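Long-range contacts in beta-fructofuranosidase (Arthrobacter, PDB 3WPU), which belongs to the levansucrase/invertase family, as a single chain rich in beta structure, with the five-bladed beta-propeller fold known for that family: residues 85-90 against 485-490; 155-160 against 183-188. One frame throughout, in Å; residues are numbered along the deposited sequence.

Contact 1: 85-90 against 485-490; sequences ANQYSV and PANKHL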
loop_
_atom_site.group_PDB
_atom_site.type_symbol
_atom_site.label_atom_id
_atom_site.label_comp_id
_atom_site.label_asym_id
_atom_site.label_seq_id
_atom_site.Cartn_x
_atom_site.Cartn_y
_atom_site.Cartn_z
ATOM N N ALA A 85 12.269 3.772 3.735
ATOM C CA ALA A 85 11.247 2.698 3.906
ATOM C C ALA A 85 11.753 1.476 4.690
ATOM O O ALA A 85 11.102 0.417 4.728
ATOM C CB ALA A 85 10.626 2.309 2.561
ATOM N N ASN A 86 12.869 1.625 5.406
ATOM C CA ASN A 86 13.243 0.624 6.384
ATOM C C ASN A 86 12.145 0.559 7.429
ATOM O O ASN A 86 11.478 1.575 7.684
ATOM C CB ASN A 86 14.546 0.991 7.078
ATOM C CG ASN A 86 15.715 0.959 6.148
ATOM O OD1 ASN A 86 15.935 -0.030 5.467
ATOM N ND2 ASN A 86 16.481 2.062 6.100
ATOM N N GLN A 87 11.944 -0.636 7.977
ATOM C CA GLN A 87 10.881 -0.915 8.926
ATOM C C GLN A 87 11.432 -1.072 10.338
ATOM O O GLN A 87 12.452 -1.742 10.550
ATOM C CB GLN A 87 10.083 -2.147 8.472
ATOM C CG GLN A 87 9.537 -1.926 7.065
ATOM C CD GLN A 87 8.659 -3.013 6.491
ATOM O OE1 GLN A 87 8.071 -2.821 5.408
ATOM N NE2 GLN A 87 8.525 -4.121 7.188
ATOM N N TYR A 88 10.741 -0.453 11.299
ATOM C CA TYR A 88 11.267 -0.273 12.646
ATOM C C TYR A 88 10.565 -0.966 13.812
ATOM O O TYR A 88 9.335 -1.049 13.882
ATOM C CB TYR A 88 11.301 1.207 12.969
ATOM C CG TYR A 88 12.451 1.923 12.330
ATOM C CD1 TYR A 88 12.432 2.224 10.978
ATOM C CD2 TYR A 88 13.560 2.300 13.079
ATOM C CE1 TYR A 88 13.487 2.866 10.376
ATOM C CE2 TYR A 88 14.631 2.948 12.483
ATOM C CZ TYR A 88 14.595 3.214 11.124
ATOM O OH TYR A 88 15.632 3.875 10.504
ATOM N N SER A 89 11.396 -1.425 14.752
ATOM C CA SER A 89 10.973 -1.702 16.115
ATOM C C SER A 89 11.415 -0.511 16.952
ATOM O O SER A 89 12.360 0.194 16.570
ATOM C CB SER A 89 11.594 -3.009 16.628
ATOM O OG SER A 89 12.998 -2.881 16.734
ATOM N N VAL A 90 10.746 -0.288 18.082
ATOM C CA VAL A 90 11.116 0.768 19.040
ATOM C C VAL A 90 11.254 0.131 20.420
ATOM O O VAL A 90 10.337 -0.533 20.921
ATOM C CB VAL A 90 10.088 1.929 19.098
ATOM C CG1 VAL A 90 10.581 3.030 20.039
ATOM C CG2 VAL A 90 9.842 2.518 17.711
ATOM N N PRO A 485 8.201 -7.676 9.310
ATOM C CA PRO A 485 9.404 -7.644 10.127
ATOM C C PRO A 485 10.151 -6.318 10.082
ATOM O O PRO A 485 10.245 -5.673 9.028
ATOM C CB PRO A 485 10.267 -8.754 9.497
ATOM C CG PRO A 485 9.842 -8.811 8.094
ATOM C CD PRO A 485 8.395 -8.432 8.060
ATOM N N ALA A 486 10.747 -5.946 11.209
ATOM C CA ALA A 486 11.582 -4.744 11.287
ATOM C C ALA A 486 13.006 -5.111 10.890
ATOM O O ALA A 486 13.526 -6.126 11.352
ATOM C CB ALA A 486 11.553 -4.179 12.694
ATOM N N ASN A 487 13.628 -4.297 10.037
ATOM C CA ASN A 487 15.051 -4.457 9.723
ATOM C C ASN A 487 15.912 -3.370 10.357
ATOM O O ASN A 487 17.137 -3.416 10.260
ATOM C CB ASN A 487 15.282 -4.522 8.203
ATOM C CG ASN A 487 14.857 -3.261 7.496
ATOM O OD1 ASN A 487 13.691 -2.857 7.570
ATOM N ND2 ASN A 487 15.790 -2.624 6.798
ATOM N N LYS A 488 15.282 -2.422 11.038
ATOM C CA LYS A 488 16.008 -1.439 11.841
ATOM C C LYS A 488 15.373 -1.404 13.220
ATOM O O LYS A 488 14.183 -1.644 13.375
ATOM C CB LYS A 488 15.967 -0.056 11.210
ATOM C CG LYS A 488 16.618 0.019 9.841
ATOM C CD LYS A 488 18.125 -0.173 9.880
ATOM C CE LYS A 488 18.737 0.079 8.509
ATOM N NZ LYS A 488 20.174 -0.327 8.465
ATOM N N HIS A 489 16.186 -1.116 14.219
ATOM C CA HIS A 489 15.758 -1.173 15.610
ATOM C C HIS A 489 16.160 0.092 16.313
ATOM O O HIS A 489 17.351 0.367 16.476
ATOM C CB HIS A 489 16.386 -2.394 16.271
ATOM C CG HIS A 489 16.171 -3.629 15.473
ATOM N ND1 HIS A 489 14.980 -4.331 15.499
ATOM C CD2 HIS A 489 16.939 -4.217 14.528
ATOM C CE1 HIS A 489 15.058 -5.339 14.648
ATOM N NE2 HIS A 489 16.231 -5.286 14.042
ATOM N N LEU A 490 15.152 0.867 16.700
ATOM C CA LEU A 490 15.363 2.113 17.400
ATOM C C LEU A 490 15.455 1.828 18.889
ATOM O O LEU A 490 14.624 1.102 19.461
ATOM C CB LEU A 490 14.208 3.081 17.103
ATOM C CG LEU A 490 14.301 4.456 17.758
ATOM C CD1 LEU A 490 15.566 5.183 17.329
ATOM C CD2 LEU A 490 13.083 5.300 17.420
HETATM O O HOH W 1 14.031 -1.844 19.045
#
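N487 grips N86 and Q87 together through its side-chain amide. N487 OD1 receives the backbone N of Q87 at 2.9 Å along an almost straight N-H (170°), while N487 ND2 donates to N86 OD1, also at 2.9 Å. This second bond lies in the amide plane of N487 but reaches the side-chain carbonyl of N86 from above its plane, the two amides being turned 58° to each other. With CG of N487 set between its own backbone N and carbonyl carbon (chi1 62°), the amide swings across to 85-90 just ahead of the paired strands, and two bonds fix its rotation. Backbone bonding follows: Q87 O takes K488 N and, weakly, N487 N; K488 O takes S89 N; and S89 O takes L490 N. This is parallel pairing of strands 88-90 and 488-490, Y88 beside K488 through V90 beside L490, and it joins two chain regions almost 400 residues apart in one mixed sheet. K488 traces one face of the pair. K488 CB sits over the Y88 ring, 3.6 Å from the centroid, a CH-pi contact. K488 CG, beside the backbone N, meets N86 CB at 3.6 Å and still touches Y88 CZ. The chain then bends at chi2, which brings K488 CE past N86 ND2 at 3.9 Å, and NZ leads away from 85-90. D82 receives both Y88 OH and N86 ND2, so it holds the ring and the amide that flank the lysine. On the face shared by S89 and H489, S89 OG lies at the edge of the imidazole, 2.7 Å from H489 ND1 in a hydrogen bond whose donor may be either. A water links the same OG to L490 O, and the other ring nitrogen, H489 NE2, is hydrogen-bonded to D502.

Contact 2: 155-160 against 183-188; sequences QSFSHQ and AFYRNS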
loop_
_atom_site.group_PDB
_atom_site.type_symbol
_atom_site.label_atom_id
_atom_site.label_comp_id
_atom_site.label_asym_id
_atom_site.label_seq_id
_atom_site.Cartn_x
_atom_site.Cartn_y
_atom_site.Cartn_z
ATOM N N GLN A 155 -19.026 20.497 9.803
ATOM C CA GLN A 155 -19.114 19.501 10.868
ATOM C C GLN A 155 -20.379 18.667 10.863
ATOM O O GLN A 155 -20.589 17.908 11.798
ATOM C CB GLN A 155 -18.977 20.189 12.217
ATOM C CG GLN A 155 -17.607 20.761 12.440
ATOM C CD GLN A 155 -16.589 19.696 12.830
ATOM O OE1 GLN A 155 -15.529 19.549 12.198
ATOM N NE2 GLN A 155 -16.917 18.942 13.838
ATOM N N SER A 156 -21.213 18.787 9.832
ATOM C CA SER A 156 -22.466 18.020 9.739
ATOM C C SER A 156 -22.333 16.597 9.199
ATOM O O SER A 156 -23.320 15.965 8.873
ATOM C CB SER A 156 -23.490 18.758 8.854
ATOM O OG SER A 156 -23.031 18.851 7.510
ATOM N N PHE A 157 -21.109 16.091 9.102
ATOM C CA PHE A 157 -20.887 14.793 8.512
ATOM C C PHE A 157 -21.674 13.683 9.211
ATOM O O PHE A 157 -21.885 13.705 10.440
ATOM C CB PHE A 157 -19.399 14.437 8.469
ATOM C CG PHE A 157 -18.627 14.808 9.705
ATOM C CD1 PHE A 157 -18.713 14.027 10.854
ATOM C CD2 PHE A 157 -17.781 15.923 9.718
ATOM C CE1 PHE A 157 -17.977 14.341 11.986
ATOM C CE2 PHE A 157 -17.052 16.241 10.860
ATOM C CZ PHE A 157 -17.161 15.452 11.991
ATOM N N SER A 158 -22.099 12.726 8.419
ATOM C CA SER A 158 -22.814 11.545 8.930
ATOM C C SER A 158 -21.847 10.430 9.340
ATOM O O SER A 158 -22.165 9.598 10.191
ATOM C CB SER A 158 -23.762 11.015 7.884
ATOM O OG SER A 158 -23.111 10.730 6.655
ATOM N N HIS A 159 -20.678 10.410 8.707
ATOM C CA HIS A 159 -19.644 9.394 8.954
ATOM C C HIS A 159 -18.320 10.114 8.911
ATOM O O HIS A 159 -18.197 11.133 8.238
ATOM C CB HIS A 159 -19.647 8.307 7.886
ATOM C CG HIS A 159 -20.950 7.588 7.759
ATOM N ND1 HIS A 159 -22.061 8.151 7.160
ATOM C CD2 HIS A 159 -21.315 6.344 8.143
ATOM C CE1 HIS A 159 -23.061 7.286 7.206
ATOM N NE2 HIS A 159 -22.630 6.180 7.785
ATOM N N GLN A 160 -17.340 9.594 9.632
ATOM C CA GLN A 160 -16.039 10.245 9.663
ATOM C C GLN A 160 -15.037 9.127 9.947
ATOM O O GLN A 160 -15.079 8.493 10.998
ATOM C CB GLN A 160 -16.038 11.360 10.706
ATOM C CG GLN A 160 -15.078 12.525 10.430
ATOM C CD GLN A 160 -13.631 12.212 10.740
ATOM O OE1 GLN A 160 -13.212 12.258 11.882
ATOM N NE2 GLN A 160 -12.844 11.907 9.696
ATOM N N ALA A 183 -14.566 12.657 5.539
ATOM C CA ALA A 183 -15.908 13.009 6.027
ATOM C C ALA A 183 -16.943 12.701 4.951
ATOM O O ALA A 183 -16.748 12.997 3.776
ATOM C CB ALA A 183 -15.988 14.472 6.428
ATOM N N PHE A 184 -18.044 12.072 5.365
ATOM C CA PHE A 184 -19.135 11.736 4.482
ATOM C C PHE A 184 -20.367 12.503 4.924
ATOM O O PHE A 184 -20.554 12.740 6.127
ATOM C CB PHE A 184 -19.490 10.252 4.541
ATOM C CG PHE A 184 -18.355 9.321 4.171
ATOM C CD1 PHE A 184 -18.325 8.696 2.931
ATOM C CD2 PHE A 184 -17.322 9.059 5.075
ATOM C CE1 PHE A 184 -17.291 7.830 2.606
ATOM C CE2 PHE A 184 -16.301 8.165 4.760
ATOM C CZ PHE A 184 -16.279 7.578 3.514
ATOM N N TYR A 185 -21.217 12.826 3.949
ATOM C CA TYR A 185 -22.423 13.636 4.194
ATOM C C TYR A 185 -23.602 12.954 3.537
ATOM O O TYR A 185 -23.952 13.247 2.397
ATOM C CB TYR A 185 -22.204 15.055 3.680
ATOM C CG TYR A 185 -21.028 15.721 4.327
ATOM C CD1 TYR A 185 -21.184 16.566 5.434
ATOM C CD2 TYR A 185 -19.737 15.497 3.860
ATOM C CE1 TYR A 185 -20.091 17.172 6.042
ATOM C CE2 TYR A 185 -18.646 16.101 4.464
ATOM C CZ TYR A 185 -18.824 16.916 5.569
ATOM O OH TYR A 185 -17.738 17.528 6.160
ATOM N N ARG A 186 -24.188 12.001 4.265
ATOM C CA ARG A 186 -25.181 11.092 3.698
ATOM C C ARG A 186 -26.530 11.226 4.393
ATOM O O ARG A 186 -26.591 11.472 5.596
ATOM C CB ARG A 186 -24.686 9.648 3.790
ATOM C CG ARG A 186 -23.654 9.306 2.707
ATOM C CD ARG A 186 -22.538 8.394 3.178
ATOM N NE ARG A 186 -22.812 6.968 3.056
ATOM C CZ ARG A 186 -22.104 6.084 2.334
ATOM N NH1 ARG A 186 -21.069 6.430 1.582
ATOM N NH2 ARG A 186 -22.465 4.824 2.352
ATOM N N ASN A 187 -27.593 11.085 3.607
ATOM C CA ASN A 187 -28.945 10.991 4.141
ATOM C C ASN A 187 -29.136 9.626 4.757
ATOM O O ASN A 187 -28.357 8.709 4.505
ATOM C CB ASN A 187 -29.992 11.198 3.040
ATOM C CG ASN A 187 -29.939 12.583 2.428
ATOM O OD1 ASN A 187 -29.683 12.738 1.231
ATOM N ND2 ASN A 187 -30.162 13.590 3.237
ATOM N N SER A 188 -30.202 9.485 5.538
ATOM C CA SER A 188 -30.482 8.233 6.239
ATOM C C SER A 188 -30.580 7.048 5.281
ATOM O O SER A 188 -30.247 5.927 5.648
ATOM C CB SER A 188 -31.765 8.351 7.064
ATOM O OG SER A 188 -31.687 7.532 8.212
#
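Opposite the single residue F184 the other strand places two, S158 and H159, the signature of a classic beta bulge in an antiparallel pairing. F184 O accepts S158 N at 2.8 Å and, weakly, H159 N; F184 N returns a nearly straight bond (174°) to H159 O. The tight part lies beside this bulge. F157 CB rests over one face of the Y185 ring, 4.0 Å from the centroid and toward its rim, and also meets A183 CB, while Y185 OH comes in plane to the edge of the F157 ring and is held by D154 O. S158 OG, placed between its backbone N and carbonyl carbon (chi1 55°), takes R186 N at 2.9 Å and is hydrogen-bonded to H159 ND1 at 2.8 Å. Outward the fit slackens: exposed S156 lays OG, itself hydrogen-bonded to the D154 side chain, at the edge of the Y185 ring, and R186 crosses the H159 imidazole with R186 NE 4.2 Å from H159 CE1, the two planes 63° apart. The bulge lies at the open end of the hairpin of strands 159-169 and 174-184; F113 meets the H159 ring, and A183 bonds through its backbone to D197 at the start of strand 197-210.

Both contacts belong to one mixed sheet, yet their nearest atoms are about 26 Å apart. Strand 159-169 connects them: contact 2 forms at its beginning, whereas V169 at its far end touches Y88 and L490 of contact 1. Contact 1 is the more enclosed, with six of eleven touching residues buried and none exposed, against three of eight and one exposed in contact 2. Residues 85-90 and 485-490 are joined in parallel from distant sequence; 155-160 and 183-188 lie at the open end of a local antiparallel hairpin, with the loops that lead into and out of it. Side-chain amides bridge the chains just ahead of the paired strands in the former; in the latter a serine hydroxyl and aromatic packing surround a bulge near solvent.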